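Local coordinates for clavulanic acid biosynthesis oligopeptide binding protein 2 (Streptomyces clavuligerus, PDB 2WOL), which probably binds oligopeptides as a solute-binding protein of peptide transport, and belongs to the clavulanic acid biosynthesis pathway, at residues A[40-45]-A[251-256]; A[50-55]-A[135-140]; A[61-66]-A[215-220]. One frame throughout, in Å; residues are numbered along the deposited sequence.

Contact 1. Residues A[40-45]-A[251-256]; sequences SADVDS and LTIGLD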
ATOM      1  N   SER A  40      -9.840  14.687  -2.882  1.00  9.36           N
ATOM      2  CA  SER A  40      -9.992  15.133  -4.262  1.00 10.07           C
ATOM      3  C   SER A  40     -10.733  14.097  -5.101  1.00 10.44           C
ATOM      4  O   SER A  40     -11.178  14.399  -6.207  1.00 11.43           O
ATOM      5  CB  SER A  40      -8.631  15.455  -4.889  1.00  9.91           C
ATOM      6  OG  SER A  40      -7.926  14.283  -5.254  1.00 11.78           O
ATOM      7  N   ALA A  41     -10.855  12.883  -4.566  1.00 10.20           N
ATOM      8  CA  ALA A  41     -11.462  11.763  -5.276  1.00  9.95           C
ATOM      9  C   ALA A  41     -12.510  11.072  -4.417  1.00  9.65           C
ATOM     10  O   ALA A  41     -12.415  11.062  -3.191  1.00  9.23           O
ATOM     11  CB  ALA A  41     -10.396  10.775  -5.700  1.00 10.19           C
ATOM     12  N   ASP A  42     -13.513  10.495  -5.072  1.00  9.59           N
ATOM     13  CA  ASP A  42     -14.512   9.673  -4.399  1.00  9.63           C
ATOM     14  C   ASP A  42     -13.878   8.337  -4.013  1.00  9.51           C
ATOM     15  O   ASP A  42     -12.850   7.940  -4.570  1.00  9.08           O
ATOM     16  CB  ASP A  42     -15.699   9.442  -5.349  1.00  9.94           C
ATOM     17  CG  ASP A  42     -17.003   9.119  -4.622  1.00 10.80           C
ATOM     18  OD1 ASP A  42     -17.001   8.883  -3.398  1.00 10.80           O
ATOM     19  OD2 ASP A  42     -18.051   9.098  -5.304  1.00 12.17           O
ATOM     20  N   VAL A  43     -14.487   7.650  -3.054  1.00  9.55           N
ATOM     21  CA  VAL A  43     -14.107   6.273  -2.756  1.00  9.79           C
ATOM     22  C   VAL A  43     -14.257   5.418  -4.015  1.00  9.64           C
ATOM     23  O   VAL A  43     -15.116   5.691  -4.860  1.00 10.02           O
ATOM     24  CB  VAL A  43     -14.965   5.672  -1.608  1.00  9.81           C
ATOM     25  CG1 VAL A  43     -14.802   6.491  -0.335  1.00 10.64           C
ATOM     26  CG2 VAL A  43     -16.446   5.576  -2.002  1.00 10.55           C
ATOM     27  N   ASP A  44     -13.414   4.398  -4.149  1.00  9.43           N
ATOM     28  CA  ASP A  44     -13.594   3.437  -5.236  1.00  9.19           C
ATOM     29  C   ASP A  44     -14.773   2.497  -4.960  1.00  9.48           C
ATOM     30  O   ASP A  44     -15.479   2.089  -5.885  1.00  9.81           O
ATOM     31  CB  ASP A  44     -12.295   2.668  -5.556  1.00  9.06           C
ATOM     32  CG  ASP A  44     -11.675   1.980  -4.336  1.00  9.69           C
ATOM     33  OD1 ASP A  44     -12.068   2.269  -3.189  1.00  9.87           O
ATOM     34  OD2 ASP A  44     -10.764   1.148  -4.545  1.00 10.93           O
ATOM     35  N   SER A  45     -14.994   2.184  -3.685  1.00  8.92           N
ATOM     36  CA  SER A  45     -16.115   1.349  -3.260  1.00  8.83           C
ATOM     37  C   SER A  45     -16.371   1.497  -1.765  1.00  8.75           C
ATOM     38  O   SER A  45     -15.443   1.765  -0.992  1.00  8.72           O
ATOM     39  CB  SER A  45     -15.836  -0.122  -3.590  1.00  8.91           C
ATOM     40  OG  SER A  45     -16.942  -0.938  -3.240  1.00  9.27           O
ATOM     41  N   LEU A 251     -17.035  13.710   5.092  1.00  9.19           N
ATOM     42  CA  LEU A 251     -16.068  13.800   4.010  1.00  8.92           C
ATOM     43  C   LEU A 251     -16.634  14.614   2.849  1.00  8.92           C
ATOM     44  O   LEU A 251     -17.691  14.274   2.306  1.00  9.26           O
ATOM     45  CB  LEU A 251     -15.672  12.399   3.522  1.00  8.98           C
ATOM     46  CG  LEU A 251     -14.779  12.325   2.277  1.00  8.87           C
ATOM     47  CD1 LEU A 251     -13.405  12.937   2.541  1.00  8.38           C
ATOM     48  CD2 LEU A 251     -14.640  10.892   1.784  1.00  8.64           C
ATOM     49  N   THR A 252     -15.925  15.681   2.481  1.00  8.78           N
ATOM     50  CA  THR A 252     -16.223  16.461   1.280  1.00  9.00           C
ATOM     51  C   THR A 252     -15.347  15.930   0.150  1.00  8.89           C
ATOM     52  O   THR A 252     -14.134  15.793   0.312  1.00  8.76           O
ATOM     53  CB  THR A 252     -15.970  17.967   1.521  1.00  8.84           C
ATOM     54  OG1 THR A 252     -16.909  18.445   2.490  1.00  9.96           O
ATOM     55  CG2 THR A 252     -16.122  18.775   0.239  1.00  9.55           C
ATOM     56  N   ILE A 253     -15.983  15.637  -0.984  1.00  9.18           N
ATOM     57  CA  ILE A 253     -15.357  14.922  -2.098  1.00  9.52           C
ATOM     58  C   ILE A 253     -15.308  15.765  -3.371  1.00 10.07           C
ATOM     59  O   ILE A 253     -16.241  16.517  -3.663  1.00 10.62           O
ATOM     60  CB  ILE A 253     -16.154  13.630  -2.415  1.00  9.28           C
ATOM     61  CG1 ILE A 253     -16.183  12.708  -1.190  1.00  8.75           C
ATOM     62  CG2 ILE A 253     -15.580  12.905  -3.644  1.00  9.80           C
ATOM     63  CD1 ILE A 253     -17.166  11.543  -1.297  1.00  9.59           C
ATOM     64  N   GLY A 254     -14.217  15.635  -4.123  1.00 10.27           N
ATOM     65  CA  GLY A 254     -14.172  16.118  -5.508  1.00 11.16           C
ATOM     66  C   GLY A 254     -13.466  17.430  -5.782  1.00 11.61           C
ATOM     67  O   GLY A 254     -13.520  17.938  -6.902  1.00 12.36           O
ATOM     68  N   LEU A 255     -12.790  17.975  -4.774  1.00 11.47           N
ATOM     69  CA  LEU A 255     -12.065  19.235  -4.945  1.00 11.51           C
ATOM     70  C   LEU A 255     -10.791  19.082  -5.765  1.00 11.18           C
ATOM     71  O   LEU A 255     -10.086  18.076  -5.660  1.00 11.48           O
ATOM     72  CB  LEU A 255     -11.702  19.842  -3.589  1.00 11.57           C
ATOM     73  CG  LEU A 255     -12.844  20.220  -2.646  1.00 12.66           C
ATOM     74  CD1 LEU A 255     -12.297  21.005  -1.473  1.00 13.05           C
ATOM     75  CD2 LEU A 255     -13.909  21.013  -3.372  1.00 14.40           C
ATOM     76  N   ASP A 256     -10.493  20.103  -6.565  1.00 10.51           N
ATOM     77  CA  ASP A 256      -9.186  20.238  -7.194  1.00 10.39           C
ATOM     78  C   ASP A 256      -8.130  20.168  -6.090  1.00 10.08           C
ATOM     79  O   ASP A 256      -8.359  20.665  -4.991  1.00 10.31           O
ATOM     80  CB  ASP A 256      -9.100  21.574  -7.935  1.00 10.10           C
ATOM     81  CG  ASP A 256      -7.687  21.937  -8.326  1.00 11.11           C
ATOM     82  OD1 ASP A 256      -7.208  21.428  -9.363  1.00 12.09           O
ATOM     83  OD2 ASP A 256      -7.053  22.723  -7.591  1.00 11.02           O
TER
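S40 and G254 bring the backbones closest, with 4.5 Å between their CA atoms, and no conventional hydrogen bond joins the two segments. Two weak CA-H...O contacts are made instead. G254 CA lies 3.5 Å from S40 O. S40 CA lies 3.3 Å from L255 O in a bent approach. The same carbonyl oxygen, L255 O, presses on S40 CB at 3.1 Å. S40 OG turns between its own N and carbonyl carbon (chi1 77°) and bonds to E274. G254 has a positive phi of 102°, where a side chain would be jammed against I253 O, so the position calls for glycine. Here two neighbouring parallel strands of a five-stranded mixed sheet, 34-39 and 248-253, run out into loops. S39 still makes backbone hydrogen bonds to T252 and G254. D256 then N-caps helix 257-265. The I253 side chain packs on D42, with both branches along one side of it. CG2 lies against the backbone, 3.5 Å from D42 CA. CD1 comes up to the carboxylate, 3.4 Å from D42 OD1, and the two side chains meet at a slant. D42 OD2 takes a hydrogen bond from D223 N. D42 OD1 receives a weak, bent bond from V43 N.

Contact 2. Residues A[50-55]-A[135-140]; sequences RTYYVW and GGPTYL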
ATOM      1  N   ARG A  50     -14.101  -4.599  -1.992  1.00  7.75           N
ATOM      2  CA  ARG A  50     -13.909  -4.129  -3.363  1.00  8.12           C
ATOM      3  C   ARG A  50     -13.092  -2.848  -3.476  1.00  8.07           C
ATOM      4  O   ARG A  50     -13.047  -2.223  -4.544  1.00  8.80           O
ATOM      5  CB  ARG A  50     -15.258  -3.960  -4.053  1.00  8.18           C
ATOM      6  CG  ARG A  50     -16.074  -5.245  -4.120  1.00  8.29           C
ATOM      7  CD  ARG A  50     -17.376  -5.028  -4.865  1.00  8.37           C
ATOM      8  NE  ARG A  50     -17.154  -4.758  -6.284  1.00  9.07           N
ATOM      9  CZ  ARG A  50     -18.114  -4.456  -7.153  1.00 10.28           C
ATOM     10  NH1 ARG A  50     -19.380  -4.379  -6.758  1.00 10.48           N
ATOM     11  NH2 ARG A  50     -17.805  -4.226  -8.423  1.00 10.84           N
ATOM     12  N   THR A  51     -12.445  -2.467  -2.379  1.00  7.99           N
ATOM     13  CA  THR A  51     -11.591  -1.287  -2.376  1.00  7.91           C
ATOM     14  C   THR A  51     -10.099  -1.627  -2.438  1.00  8.12           C
ATOM     15  O   THR A  51      -9.624  -2.555  -1.768  1.00  8.01           O
ATOM     16  CB  THR A  51     -11.876  -0.352  -1.179  1.00  7.60           C
ATOM     17  OG1 THR A  51     -10.963   0.750  -1.231  1.00  7.35           O
ATOM     18  CG2 THR A  51     -11.710  -1.088   0.164  1.00  7.27           C
ATOM     19  N   TYR A  52      -9.380  -0.860  -3.255  1.00  8.53           N
ATOM     20  CA  TYR A  52      -7.931  -0.982  -3.377  1.00  9.02           C
ATOM     21  C   TYR A  52      -7.252   0.380  -3.205  1.00  9.46           C
ATOM     22  O   TYR A  52      -6.122   0.575  -3.668  1.00 10.34           O
ATOM     23  CB  TYR A  52      -7.535  -1.602  -4.728  1.00  9.17           C
ATOM     24  CG  TYR A  52      -6.561  -2.756  -4.603  1.00  9.16           C
ATOM     25  CD1 TYR A  52      -6.844  -3.994  -5.179  1.00  9.03           C
ATOM     26  CD2 TYR A  52      -5.373  -2.622  -3.882  1.00  9.58           C
ATOM     27  CE1 TYR A  52      -5.961  -5.066  -5.057  1.00  9.68           C
ATOM     28  CE2 TYR A  52      -4.483  -3.688  -3.748  1.00  9.85           C
ATOM     29  CZ  TYR A  52      -4.787  -4.907  -4.337  1.00  8.97           C
ATOM     30  OH  TYR A  52      -3.920  -5.969  -4.213  1.00  9.95           O
ATOM     31  N   TYR A  53      -7.949   1.320  -2.561  1.00  9.26           N
ATOM     32  CA  TYR A  53      -7.367   2.616  -2.214  1.00  9.56           C
ATOM     33  C   TYR A  53      -6.848   2.562  -0.788  1.00  9.32           C
ATOM     34  O   TYR A  53      -7.595   2.203   0.133  1.00  9.01           O
ATOM     35  CB  TYR A  53      -8.402   3.743  -2.287  1.00  9.80           C
ATOM     36  CG  TYR A  53      -8.829   4.219  -3.665  1.00 10.37           C
ATOM     37  CD1 TYR A  53      -8.224   3.743  -4.830  1.00 11.34           C
ATOM     38  CD2 TYR A  53      -9.836   5.175  -3.788  1.00 11.14           C
ATOM     39  CE1 TYR A  53      -8.632   4.206  -6.088  1.00 12.23           C
ATOM     40  CE2 TYR A  53     -10.246   5.644  -5.028  1.00 12.36           C
ATOM     41  CZ  TYR A  53      -9.643   5.156  -6.170  1.00 11.84           C
ATOM     42  OH  TYR A  53     -10.063   5.630  -7.392  1.00 13.14           O
ATOM     43  N   VAL A  54      -5.587   2.938  -0.596  1.00  9.20           N
ATOM     44  CA  VAL A  54      -4.986   2.954   0.740  1.00  9.08           C
ATOM     45  C   VAL A  54      -5.814   3.804   1.706  1.00  8.56           C
ATOM     46  O   VAL A  54      -6.051   3.395   2.843  1.00  8.42           O
ATOM     47  CB  VAL A  54      -3.508   3.426   0.723  1.00  9.59           C
ATOM     48  CG1 VAL A  54      -2.933   3.445   2.135  1.00  9.99           C
ATOM     49  CG2 VAL A  54      -2.668   2.523  -0.169  1.00 10.76           C
ATOM     50  N   TRP A  55      -6.278   4.961   1.236  1.00  7.95           N
ATOM     51  CA  TRP A  55      -7.041   5.868   2.088  1.00  7.68           C
ATOM     52  C   TRP A  55      -8.444   5.354   2.421  1.00  7.69           C
ATOM     53  O   TRP A  55      -9.032   5.754   3.426  1.00  8.01           O
ATOM     54  CB  TRP A  55      -7.066   7.292   1.521  1.00  7.64           C
ATOM     55  CG  TRP A  55      -7.786   7.479   0.213  1.00  7.04           C
ATOM     56  CD1 TRP A  55      -7.242   7.417  -1.041  1.00  7.73           C
ATOM     57  CD2 TRP A  55      -9.167   7.821   0.036  1.00  7.33           C
ATOM     58  NE1 TRP A  55      -8.206   7.676  -1.988  1.00  8.30           N
ATOM     59  CE2 TRP A  55      -9.395   7.934  -1.355  1.00  7.08           C
ATOM     60  CE3 TRP A  55     -10.236   8.042   0.918  1.00  7.62           C
ATOM     61  CZ2 TRP A  55     -10.650   8.258  -1.885  1.00  8.02           C
ATOM     62  CZ3 TRP A  55     -11.488   8.364   0.387  1.00  7.56           C
ATOM     63  CH2 TRP A  55     -11.680   8.468  -1.000  1.00  7.73           C
ATOM     64  N   GLY A 135     -12.300  -5.700  -7.525  1.00  9.74           N
ATOM     65  CA  GLY A 135     -11.792  -4.394  -7.118  1.00  9.74           C
ATOM     66  C   GLY A 135     -10.869  -4.400  -5.919  1.00  9.65           C
ATOM     67  O   GLY A 135     -10.148  -3.431  -5.692  1.00 10.07           O
ATOM     68  N   GLY A 136     -10.898  -5.478  -5.140  1.00  9.36           N
ATOM     69  CA  GLY A 136     -10.076  -5.577  -3.935  1.00  9.15           C
ATOM     70  C   GLY A 136      -8.985  -6.626  -4.027  1.00  8.98           C
ATOM     71  O   GLY A 136      -8.859  -7.311  -5.046  1.00  9.22           O
ATOM     72  N   PRO A 137      -8.178  -6.756  -2.961  1.00  8.96           N
ATOM     73  CA  PRO A 137      -7.086  -7.734  -2.939  1.00  9.17           C
ATOM     74  C   PRO A 137      -7.567  -9.182  -3.019  1.00  9.30           C
ATOM     75  O   PRO A 137      -8.665  -9.501  -2.556  1.00  9.64           O
ATOM     76  CB  PRO A 137      -6.395  -7.471  -1.595  1.00  9.28           C
ATOM     77  CG  PRO A 137      -6.823  -6.098  -1.197  1.00  9.53           C
ATOM     78  CD  PRO A 137      -8.219  -5.956  -1.725  1.00  9.10           C
ATOM     79  N   THR A 138      -6.743 -10.045  -3.608  1.00  9.37           N
ATOM     80  CA  THR A 138      -7.112 -11.444  -3.827  1.00  9.44           C
ATOM     81  C   THR A 138      -6.045 -12.419  -3.328  1.00  9.44           C
ATOM     82  O   THR A 138      -6.001 -13.581  -3.749  1.00  9.42           O
ATOM     83  CB  THR A 138      -7.403 -11.726  -5.318  1.00  9.73           C
ATOM     84  OG1 THR A 138      -6.261 -11.360  -6.100  1.00  9.92           O
ATOM     85  CG2 THR A 138      -8.627 -10.941  -5.791  1.00  9.89           C
ATOM     86  N   TYR A 139      -5.190 -11.949  -2.419  1.00  9.28           N
ATOM     87  CA  TYR A 139      -4.184 -12.807  -1.782  1.00  9.53           C
ATOM     88  C   TYR A 139      -4.765 -14.094  -1.194  1.00  9.61           C
ATOM     89  O   TYR A 139      -4.105 -15.133  -1.183  1.00 10.01           O
ATOM     90  CB  TYR A 139      -3.456 -12.038  -0.680  1.00  9.65           C
ATOM     91  CG  TYR A 139      -2.648 -10.878  -1.200  1.00  9.74           C
ATOM     92  CD1 TYR A 139      -3.164  -9.584  -1.186  1.00 10.31           C
ATOM     93  CD2 TYR A 139      -1.371 -11.080  -1.717  1.00  9.58           C
ATOM     94  CE1 TYR A 139      -2.423  -8.515  -1.674  1.00 10.08           C
ATOM     95  CE2 TYR A 139      -0.618 -10.023  -2.207  1.00  9.61           C
ATOM     96  CZ  TYR A 139      -1.147  -8.744  -2.182  1.00 10.14           C
ATOM     97  OH  TYR A 139      -0.406  -7.694  -2.669  1.00 11.00           O
ATOM     98  N   LEU A 140      -5.998 -14.018  -0.702  1.00  9.48           N
ATOM     99  CA  LEU A 140      -6.626 -15.166  -0.050  1.00  9.68           C
ATOM    100  C   LEU A 140      -6.953 -16.325  -0.995  1.00  9.72           C
ATOM    101  O   LEU A 140      -7.008 -17.477  -0.564  1.00  9.93           O
ATOM    102  CB  LEU A 140      -7.880 -14.724   0.705  1.00  9.86           C
ATOM    103  CG  LEU A 140      -7.602 -13.886   1.956  1.00  9.87           C
ATOM    104  CD1 LEU A 140      -8.850 -13.133   2.395  1.00 10.05           C
ATOM    105  CD2 LEU A 140      -7.053 -14.749   3.087  1.00 10.70           C
TER
HETATM  106  O   HOH W   1      -4.527  -8.674  -4.911  1.00 13.82           O
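Y52 and P137 make the main apolar contact. P137 CG sits over one face of the Y52 ring, 4.1 Å from its centroid and 19° off the normal, in a CH-pi contact displaced toward the rim. Y52 CE1 also comes within 3.5 Å of P137 N. An unstaggered chi1 of -130° swings the ring against the G136-P137 peptide, and the side chain points the opposite way to the proline. The phenol end meets Y139, where Y52 OH is 3.9 Å from Y139 CE1 and the side chains cross at nearly a right angle.

Two backbone oxygens come close on the G135 side without bonding. G135 O lies at the ring edge, 3.4 Å from Y52 CD1. R50 O and G135 O, both acceptors, stand 3.3 Å apart. At this G135 end, R50 NE donates to P134 O.

Family 5 solute-binding proteins hold their ligand between two lobes. D456, which follows strand 448-453 of the separate seven-stranded sheet, bonds through OD2 to both Y52 OH and Y139 OH. This is consistent with a position beside the cleft. A glycerol, probably from the crystallisation liquor, also lies beside Y139.

Water 1 completes the polar set, in the plane of the Y52 ring. It donates to Y52 OH at 2.9 Å and accepts from T138 N at 2.9 Å.

Contact 3. Residues A[61-66]-A[215-220]; sequences RLLNRT and YRVARH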
ATOM      1  N   ARG A  61     -11.158   1.524   8.850  1.00  7.04           N
ATOM      2  CA  ARG A  61     -10.893   1.349  10.278  1.00  7.16           C
ATOM      3  C   ARG A  61     -12.005   1.970  11.141  1.00  7.41           C
ATOM      4  O   ARG A  61     -12.181   1.591  12.294  1.00  8.17           O
ATOM      5  CB  ARG A  61      -9.509   1.891  10.655  1.00  7.30           C
ATOM      6  CG  ARG A  61      -8.377   0.964  10.231  1.00  7.22           C
ATOM      7  CD  ARG A  61      -7.009   1.638  10.253  1.00  5.86           C
ATOM      8  NE  ARG A  61      -6.539   2.034  11.587  1.00  7.42           N
ATOM      9  CZ  ARG A  61      -6.048   1.203  12.507  1.00  7.92           C
ATOM     10  NH1 ARG A  61      -6.000  -0.110  12.296  1.00  7.85           N
ATOM     11  NH2 ARG A  61      -5.619   1.690  13.665  1.00  8.71           N
ATOM     12  N   LEU A  62     -12.755   2.912  10.572  1.00  7.41           N
ATOM     13  CA  LEU A  62     -13.915   3.499  11.261  1.00  7.80           C
ATOM     14  C   LEU A  62     -15.195   2.693  11.065  1.00  8.14           C
ATOM     15  O   LEU A  62     -16.092   2.723  11.915  1.00  8.26           O
ATOM     16  CB  LEU A  62     -14.174   4.925  10.768  1.00  7.78           C
ATOM     17  CG  LEU A  62     -13.190   6.032  11.155  1.00  8.04           C
ATOM     18  CD1 LEU A  62     -12.004   6.083  10.195  1.00  8.52           C
ATOM     19  CD2 LEU A  62     -13.905   7.370  11.167  1.00  8.57           C
ATOM     20  N   LEU A  63     -15.280   1.996   9.932  1.00  8.63           N
ATOM     21  CA  LEU A  63     -16.523   1.362   9.483  1.00  9.29           C
ATOM     22  C   LEU A  63     -16.642  -0.117   9.821  1.00  9.64           C
ATOM     23  O   LEU A  63     -17.740  -0.605  10.095  1.00 10.23           O
ATOM     24  CB  LEU A  63     -16.682   1.546   7.971  1.00  9.26           C
ATOM     25  CG  LEU A  63     -16.911   2.966   7.453  1.00  9.75           C
ATOM     26  CD1 LEU A  63     -16.766   2.985   5.940  1.00 11.29           C
ATOM     27  CD2 LEU A  63     -18.277   3.481   7.877  1.00 10.85           C
ATOM     28  N   ASN A  64     -15.533  -0.842   9.774  1.00  9.99           N
ATOM     29  CA  ASN A  64     -15.585  -2.284   9.955  1.00 10.13           C
ATOM     30  C   ASN A  64     -14.426  -2.819  10.756  1.00 10.30           C
ATOM     31  O   ASN A  64     -13.273  -2.453  10.523  1.00 11.55           O
ATOM     32  CB  ASN A  64     -15.662  -2.997   8.604  1.00 10.05           C
ATOM     33  CG  ASN A  64     -17.017  -2.845   7.944  1.00  9.76           C
ATOM     34  OD1 ASN A  64     -18.021  -3.375   8.431  1.00  9.70           O
ATOM     35  ND2 ASN A  64     -17.060  -2.107   6.839  1.00  9.52           N
ATOM     36  N   ARG A  65     -14.741  -3.688  11.707  1.00  9.76           N
ATOM     37  CA  ARG A  65     -13.722  -4.389  12.461  1.00  9.42           C
ATOM     38  C   ARG A  65     -13.293  -5.645  11.711  1.00  9.28           C
ATOM     39  O   ARG A  65     -13.980  -6.102  10.796  1.00  9.14           O
ATOM     40  CB  ARG A  65     -14.240  -4.732  13.856  1.00  9.42           C
ATOM     41  CG  ARG A  65     -14.614  -3.510  14.683  1.00 10.09           C
ATOM     42  CD  ARG A  65     -15.146  -3.909  16.044  1.00 10.92           C
ATOM     43  NE  ARG A  65     -14.124  -4.548  16.866  1.00 10.79           N
ATOM     44  CZ  ARG A  65     -14.296  -4.896  18.139  1.00 11.59           C
ATOM     45  NH1 ARG A  65     -15.455  -4.673  18.742  1.00 11.60           N
ATOM     46  NH2 ARG A  65     -13.306  -5.469  18.810  1.00 11.87           N
ATOM     47  N   THR A  66     -12.146  -6.188  12.102  1.00  9.04           N
ATOM     48  CA  THR A  66     -11.572  -7.372  11.473  1.00  9.16           C
ATOM     49  C   THR A  66     -11.043  -8.275  12.585  1.00  9.08           C
ATOM     50  O   THR A  66     -11.002  -7.859  13.745  1.00  9.37           O
ATOM     51  CB  THR A  66     -10.438  -6.981  10.496  1.00  9.22           C
ATOM     52  OG1 THR A  66      -9.602  -5.995  11.116  1.00  9.84           O
ATOM     53  CG2 THR A  66     -11.006  -6.388   9.209  1.00  9.26           C
ATOM     54  N   TYR A 215     -18.554   3.411  13.441  1.00  9.31           N
ATOM     55  CA  TYR A 215     -19.352   4.267  12.566  1.00  9.41           C
ATOM     56  C   TYR A 215     -20.001   3.473  11.452  1.00  9.98           C
ATOM     57  O   TYR A 215     -19.541   2.389  11.090  1.00 10.08           O
ATOM     58  CB  TYR A 215     -18.503   5.415  11.993  1.00  9.30           C
ATOM     59  CG  TYR A 215     -17.899   6.233  13.101  1.00  8.68           C
ATOM     60  CD1 TYR A 215     -16.713   5.826  13.712  1.00  8.21           C
ATOM     61  CD2 TYR A 215     -18.537   7.374  13.582  1.00  8.39           C
ATOM     62  CE1 TYR A 215     -16.170   6.538  14.761  1.00  8.25           C
ATOM     63  CE2 TYR A 215     -17.994   8.104  14.635  1.00  8.36           C
ATOM     64  CZ  TYR A 215     -16.810   7.675  15.216  1.00  8.30           C
ATOM     65  OH  TYR A 215     -16.239   8.361  16.260  1.00  9.06           O
ATOM     66  N   ARG A 216     -21.084   4.026  10.926  1.00 10.68           N
ATOM     67  CA  ARG A 216     -21.755   3.467   9.769  1.00 11.22           C
ATOM     68  C   ARG A 216     -22.006   4.577   8.755  1.00 11.45           C
ATOM     69  O   ARG A 216     -21.998   5.764   9.104  1.00 11.22           O
ATOM     70  CB  ARG A 216     -23.066   2.787  10.182  1.00 11.57           C
ATOM     71  CG  ARG A 216     -24.130   3.723  10.742  1.00 13.26           C
ATOM     72  CD  ARG A 216     -25.385   2.945  11.088  1.00 16.57           C
ATOM     73  NE  ARG A 216     -26.402   3.793  11.696  1.00 19.80           N
ATOM     74  CZ  ARG A 216     -27.482   3.344  12.333  1.00 21.57           C
ATOM     75  NH1 ARG A 216     -27.701   2.040  12.461  1.00 22.66           N
ATOM     76  NH2 ARG A 216     -28.346   4.209  12.847  1.00 22.03           N
ATOM     77  N   VAL A 217     -22.221   4.187   7.501  1.00 11.77           N
ATOM     78  CA  VAL A 217     -22.526   5.135   6.438  1.00 12.48           C
ATOM     79  C   VAL A 217     -23.922   5.726   6.651  1.00 12.78           C
ATOM     80  O   VAL A 217     -24.914   4.992   6.688  1.00 13.10           O
ATOM     81  CB  VAL A 217     -22.449   4.473   5.039  1.00 12.53           C
ATOM     82  CG1 VAL A 217     -22.742   5.492   3.946  1.00 12.86           C
ATOM     83  CG2 VAL A 217     -21.086   3.820   4.817  1.00 12.81           C
ATOM     84  N   ALA A 218     -23.988   7.048   6.803  1.00 13.11           N
ATOM     85  CA  ALA A 218     -25.264   7.751   6.927  1.00 13.43           C
ATOM     86  C   ALA A 218     -25.760   8.195   5.556  1.00 13.73           C
ATOM     87  O   ALA A 218     -26.958   8.114   5.259  1.00 13.77           O
ATOM     88  CB  ALA A 218     -25.128   8.948   7.857  1.00 13.66           C
ATOM     89  N   ARG A 219     -24.833   8.663   4.724  1.00 13.46           N
ATOM     90  CA  ARG A 219     -25.154   9.092   3.372  1.00 13.81           C
ATOM     91  C   ARG A 219     -23.903   9.121   2.509  1.00 13.53           C
ATOM     92  O   ARG A 219     -22.849   9.568   2.950  1.00 12.99           O
ATOM     93  CB  ARG A 219     -25.812  10.475   3.385  1.00 14.08           C
ATOM     94  CG  ARG A 219     -26.418  10.881   2.055  1.00 16.30           C
ATOM     95  CD  ARG A 219     -26.920  12.307   2.106  1.00 18.83           C
ATOM     96  NE  ARG A 219     -27.017  12.873   0.765  1.00 21.08           N
ATOM     97  CZ  ARG A 219     -27.026  14.174   0.495  1.00 22.42           C
ATOM     98  NH1 ARG A 219     -26.937  15.066   1.476  1.00 23.33           N
ATOM     99  NH2 ARG A 219     -27.113  14.584  -0.763  1.00 24.04           N
ATOM    100  N   HIS A 220     -24.034   8.626   1.283  1.00 13.71           N
ATOM    101  CA  HIS A 220     -22.997   8.766   0.275  1.00 13.94           C
ATOM    102  C   HIS A 220     -23.632   9.382  -0.962  1.00 14.38           C
ATOM    103  O   HIS A 220     -24.575   8.821  -1.528  1.00 14.53           O
ATOM    104  CB  HIS A 220     -22.368   7.409  -0.059  1.00 13.79           C
ATOM    105  CG  HIS A 220     -21.378   7.455  -1.184  1.00 13.79           C
ATOM    106  ND1 HIS A 220     -20.339   8.360  -1.233  1.00 13.98           N
ATOM    107  CD2 HIS A 220     -21.262   6.690  -2.295  1.00 13.79           C
ATOM    108  CE1 HIS A 220     -19.630   8.156  -2.329  1.00 12.34           C
ATOM    109  NE2 HIS A 220     -20.169   7.149  -2.991  1.00 14.73           N
TER
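Y215 N donates to L62 O at 3.0 Å, in the one hydrogen bond between the segments. The N-H...O angle is 146°, and the donor lies nearly in line with the L62 carbonyl bond. The Y215 ring stays close to this bond because its CG sits beside its own N (chi1 -58°). L62 O lies at the ring edge, in plane, 3.6 Å from Y215 CD1. L62 CB packs against the same corner, 4.0 Å from Y215 CD1. L63 meets the next peptide of the strand. Its CA makes a straight CA-H...O contact of 3.6 Å with Y215 O (163° at H). Its CD2 reaches along the strand and meets V217 CG2 at 4.2 Å.

A second shell fixes these groups. Y215 OH bonds to P246 O, and L63 is tied by backbone hydrogen bonding to G213. L63 also packs on L228, and V217 on L226, both from strand 225-230. R216 forms a salt bridge with E229 of that strand. Farther along, A218 and R219 both face H227 in a classic beta bulge. The end of helix 54-63, weakly bonded here, thus packs on edge strand 215-221 of the five-stranded mixed sheet and takes an N-H from its first residue.

Overall arrangement
The first segments come in the order 40-45, 50-55, 61-66, followed by 135-140, 215-220 and 251-256. Contact 1 therefore spans the other two along the chain, while contacts 2 and 3 cross. The centres lie about 18 Å apart for contacts 1 and 2, and about 16 Å for the other pairs. Contacts 1 and 3 reach the same five-stranded sheet, and D42 packs on H220 between them. D44 links contacts 1 and 2, with probable hydrogen bonds to T51 OG1 and Y52 N. Contacts 2 and 3 share helix 54-63 but do not touch, their nearest atoms being about 7 Å apart. The run 40-66 thus leads from the sheet to the region that probably borders the ligand cleft.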